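Local coordinates for protein C-type lectin domain family 4, member a4 (Mus musculus, PDB 3VYK) that binds N-glycans through a calcium-dependent C-type lectin domain, the extracellular part of a membrane receptor that probably acts in pattern recognition by immune cells, at residues H13-L18 and N122-V127. Sequence-based numbering, arbitrary orientation.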
ATOM      1  N   HIS A  13       2.784 -12.522  -8.289  1.00 15.08           N
ATOM      2  CA  HIS A  13       1.571 -11.982  -7.670  1.00 16.05           C
ATOM      3  C   HIS A  13       0.598 -11.357  -8.642  1.00 15.45           C
ATOM      4  O   HIS A  13       0.948 -11.012  -9.784  1.00 14.92           O
ATOM      5  CB  HIS A  13       1.920 -10.931  -6.621  1.00 16.94           C
ATOM      6  CG  HIS A  13       2.644 -11.470  -5.419  1.00 18.64           C
ATOM      7  ND1 HIS A  13       3.991 -11.472  -5.329  1.00 20.93           N
ATOM      8  CD2 HIS A  13       2.165 -12.015  -4.231  1.00 19.63           C
ATOM      9  CE1 HIS A  13       4.357 -11.999  -4.142  1.00 21.15           C
ATOM     10  NE2 HIS A  13       3.240 -12.337  -3.474  1.00 21.19           N
ATOM     11  N   CYS A  14      -0.642 -11.217  -8.174  1.00 15.57           N
ATOM     12  CA  CYS A  14      -1.696 -10.454  -8.841  0.75 15.70           C
ATOM     13  C   CYS A  14      -2.066  -9.248  -7.988  1.00 15.45           C
ATOM     14  O   CYS A  14      -2.150  -9.344  -6.755  1.00 14.86           O
ATOM     15  CB  CYS A  14      -2.952 -11.311  -9.028  0.75 17.45           C
ATOM     16  SG  CYS A  14      -2.693 -12.818  -9.985  0.75 20.27           S
ATOM     17  N   TYR A  15      -2.321  -8.128  -8.661  1.00 15.33           N
ATOM     18  CA  TYR A  15      -2.590  -6.847  -7.994  1.00 16.19           C
ATOM     19  C   TYR A  15      -3.931  -6.271  -8.424  1.00 17.23           C
ATOM     20  O   TYR A  15      -4.293  -6.319  -9.591  1.00 17.29           O
ATOM     21  CB  TYR A  15      -1.455  -5.859  -8.292  1.00 15.63           C
ATOM     22  CG  TYR A  15      -0.132  -6.340  -7.758  1.00 15.33           C
ATOM     23  CD1 TYR A  15       0.349  -5.884  -6.542  1.00 15.00           C
ATOM     24  CD2 TYR A  15       0.633  -7.278  -8.461  1.00 15.04           C
ATOM     25  CE1 TYR A  15       1.557  -6.339  -6.033  1.00 15.53           C
ATOM     26  CE2 TYR A  15       1.830  -7.748  -7.961  1.00 15.06           C
ATOM     27  CZ  TYR A  15       2.302  -7.267  -6.755  1.00 15.10           C
ATOM     28  OH  TYR A  15       3.494  -7.729  -6.251  1.00 16.05           O
ATOM     29  N   PHE A  16      -4.660  -5.714  -7.464  1.00 17.73           N
ATOM     30  CA  PHE A  16      -5.950  -5.088  -7.749  1.00 18.48           C
ATOM     31  C   PHE A  16      -5.925  -3.668  -7.217  1.00 17.95           C
ATOM     32  O   PHE A  16      -5.606  -3.445  -6.042  1.00 18.09           O
ATOM     33  CB  PHE A  16      -7.093  -5.867  -7.096  1.00 19.86           C
ATOM     34  CG  PHE A  16      -8.459  -5.387  -7.503  1.00 21.22           C
ATOM     35  CD1 PHE A  16      -9.017  -5.784  -8.710  1.00 22.24           C
ATOM     36  CD2 PHE A  16      -9.182  -4.531  -6.677  1.00 21.85           C
ATOM     37  CE1 PHE A  16     -10.276  -5.337  -9.090  1.00 23.45           C
ATOM     38  CE2 PHE A  16     -10.443  -4.078  -7.050  1.00 22.97           C
ATOM     39  CZ  PHE A  16     -10.986  -4.480  -8.259  1.00 23.53           C
ATOM     40  N   ILE A  17      -6.259  -2.718  -8.082  1.00 18.46           N
ATOM     41  CA  ILE A  17      -6.279  -1.313  -7.719  0.50 19.26           C
ATOM     42  C   ILE A  17      -7.709  -0.956  -7.351  1.00 20.67           C
ATOM     43  O   ILE A  17      -8.590  -0.924  -8.215  1.00 20.94           O
ATOM     44  CB  ILE A  17      -5.775  -0.411  -8.873  1.00 19.37           C
ATOM     45  CG1 ILE A  17      -4.460  -0.945  -9.473  1.00 20.91           C
ATOM     46  CG2 ILE A  17      -5.692   1.046  -8.416  1.00 20.18           C
ATOM     47  CD1 ILE A  17      -3.281  -1.024  -8.514  1.00 21.24           C
ATOM     48  N   LEU A  18      -7.936  -0.725  -6.063  1.00 20.81           N
ATOM     49  CA  LEU A  18      -9.275  -0.480  -5.544  1.00 21.93           C
ATOM     50  C   LEU A  18      -9.598   1.003  -5.700  1.00 21.94           C
ATOM     51  O   LEU A  18      -9.308   1.816  -4.813  1.00 20.64           O
ATOM     52  CB  LEU A  18      -9.361  -0.935  -4.082  1.00 23.36           C
ATOM     53  CG  LEU A  18     -10.679  -1.516  -3.576  1.00 25.32           C
ATOM     54  CD1 LEU A  18     -10.464  -2.243  -2.259  1.00 25.73           C
ATOM     55  CD2 LEU A  18     -11.729  -0.426  -3.433  1.00 26.41           C
ATOM     56  N   ASN A 122      -8.288   5.136  -1.293  1.00 16.62           N
ATOM     57  CA  ASN A 122      -8.221   3.967  -2.156  1.00 16.79           C
ATOM     58  C   ASN A 122      -7.155   3.009  -1.623  1.00 16.15           C
ATOM     59  O   ASN A 122      -6.559   3.269  -0.582  1.00 15.54           O
ATOM     60  CB  ASN A 122      -7.967   4.428  -3.581  1.00 18.06           C
ATOM     61  CG  ASN A 122      -9.093   5.310  -4.084  1.00 19.14           C
ATOM     62  OD1 ASN A 122     -10.203   4.829  -4.330  1.00 21.41           O
ATOM     63  ND2 ASN A 122      -8.844   6.606  -4.152  1.00 20.67           N
ATOM     64  N   SER A 123      -6.941   1.887  -2.293  1.00 15.42           N
ATOM     65  CA  SER A 123      -6.006   0.892  -1.768  1.00 15.44           C
ATOM     66  C   SER A 123      -5.554  -0.030  -2.883  1.00 14.83           C
ATOM     67  O   SER A 123      -6.100   0.011  -3.992  1.00 14.75           O
ATOM     68  CB  SER A 123      -6.639   0.098  -0.612  1.00 16.67           C
ATOM     69  OG  SER A 123      -7.840  -0.541  -1.003  1.00 18.29           O
ATOM     70  N   VAL A 124      -4.532  -0.832  -2.588  1.00 14.54           N
ATOM     71  CA  VAL A 124      -4.044  -1.863  -3.512  1.00 14.85           C
ATOM     72  C   VAL A 124      -4.034  -3.217  -2.804  1.00 14.52           C
ATOM     73  O   VAL A 124      -3.450  -3.349  -1.725  1.00 14.74           O
ATOM     74  CB  VAL A 124      -2.621  -1.540  -4.022  1.00 14.58           C
ATOM     75  CG1 VAL A 124      -2.150  -2.618  -5.000  1.00 15.61           C
ATOM     76  CG2 VAL A 124      -2.583  -0.176  -4.701  1.00 15.50           C
ATOM     77  N   CYS A 125      -4.698  -4.210  -3.400  1.00 14.89           N
ATOM     78  CA  CYS A 125      -4.715  -5.574  -2.876  0.50 14.83           C
ATOM     79  C   CYS A 125      -3.751  -6.432  -3.656  1.00 15.84           C
ATOM     80  O   CYS A 125      -3.449  -6.156  -4.818  1.00 16.26           O
ATOM     81  CB  CYS A 125      -6.100  -6.218  -2.987  0.50 14.60           C
ATOM     82  SG  CYS A 125      -7.451  -5.318  -2.203  0.50 14.36           S
ATOM     83  N   GLN A 126      -3.290  -7.487  -3.000  1.00 16.61           N
ATOM     84  CA  GLN A 126      -2.300  -8.374  -3.575  1.00 17.29           C
ATOM     85  C   GLN A 126      -2.576  -9.810  -3.167  1.00 17.55           C
ATOM     86  O   GLN A 126      -2.949 -10.077  -2.030  1.00 18.01           O
ATOM     87  CB  GLN A 126      -0.927  -7.927  -3.105  1.00 18.46           C
ATOM     88  CG  GLN A 126       0.203  -8.884  -3.401  1.00 20.10           C
ATOM     89  CD  GLN A 126       1.469  -8.440  -2.727  1.00 22.08           C
ATOM     90  OE1 GLN A 126       1.444  -8.010  -1.588  1.00 21.13           O
ATOM     91  NE2 GLN A 126       2.587  -8.535  -3.438  1.00 23.35           N
ATOM     92  N   VAL A 127      -2.391 -10.732  -4.110  1.00 16.95           N
ATOM     93  CA  VAL A 127      -2.512 -12.157  -3.824  0.50 17.61           C
ATOM     94  C   VAL A 127      -1.496 -12.919  -4.670  1.00 18.09           C
ATOM     95  O   VAL A 127      -1.168 -12.491  -5.772  1.00 18.60           O
ATOM     96  CB  VAL A 127      -3.959 -12.661  -4.077  1.00 18.12           C
ATOM     97  CG1 VAL A 127      -4.352 -12.538  -5.547  1.00 19.30           C
ATOM     98  CG2 VAL A 127      -4.136 -14.091  -3.572  1.00 19.22           C
TER
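Cys14 and Val127 form an antiparallel hydrogen-bonded pair: Cys14 N donates to Val127 O (2.8 Å, almost straight at 177°) and Val127 N to Cys14 O (3.0 Å). Phe16 and Cys125 repeat the pattern, with Phe16 N 2.9 Å from Cys125 O. Leu18 and Ser123 form the third such pair; there Leu18 N to Ser123 O is normal, whereas the return bond from Ser123 N to Leu18 O is weak at 3.5 Å.

Between them lie the non-hydrogen-bonded pairs Tyr15-Gln126 and Ile17-Val124, their side chains on the opposite face. Gln126 holds CG trans to its amide nitrogen (chi1 169°) and runs extended alongside Tyr15; its length lets NE2 sit over the centre of the His13 ring, 3.5 Å from CG of His13, while OE1 accepts a hydrogen bond from Val41 N. Ile17 CD1 meets both methyls of Val124, a fit of β-branched residues suited to strands. On the other face Cys14 CB packs on Val127 CG1 and Phe16 CB on Cys125 CB; small Ser123 lets Leu18 CD1 come within 3.4 Å of its OG.

This pairing of a strand near the N-terminus with the last strand brings the ends of the C-type lectin fold together, away from the calcium site. Disulfides tie Cys14 to Cys3 and Cys125 to Cys32 of helix 25-34. Strand 8-10 flanks 13-18, strands 38-39 and 61-67 flank 122-127, and Phe50 of helix 45-53 packs against Tyr15.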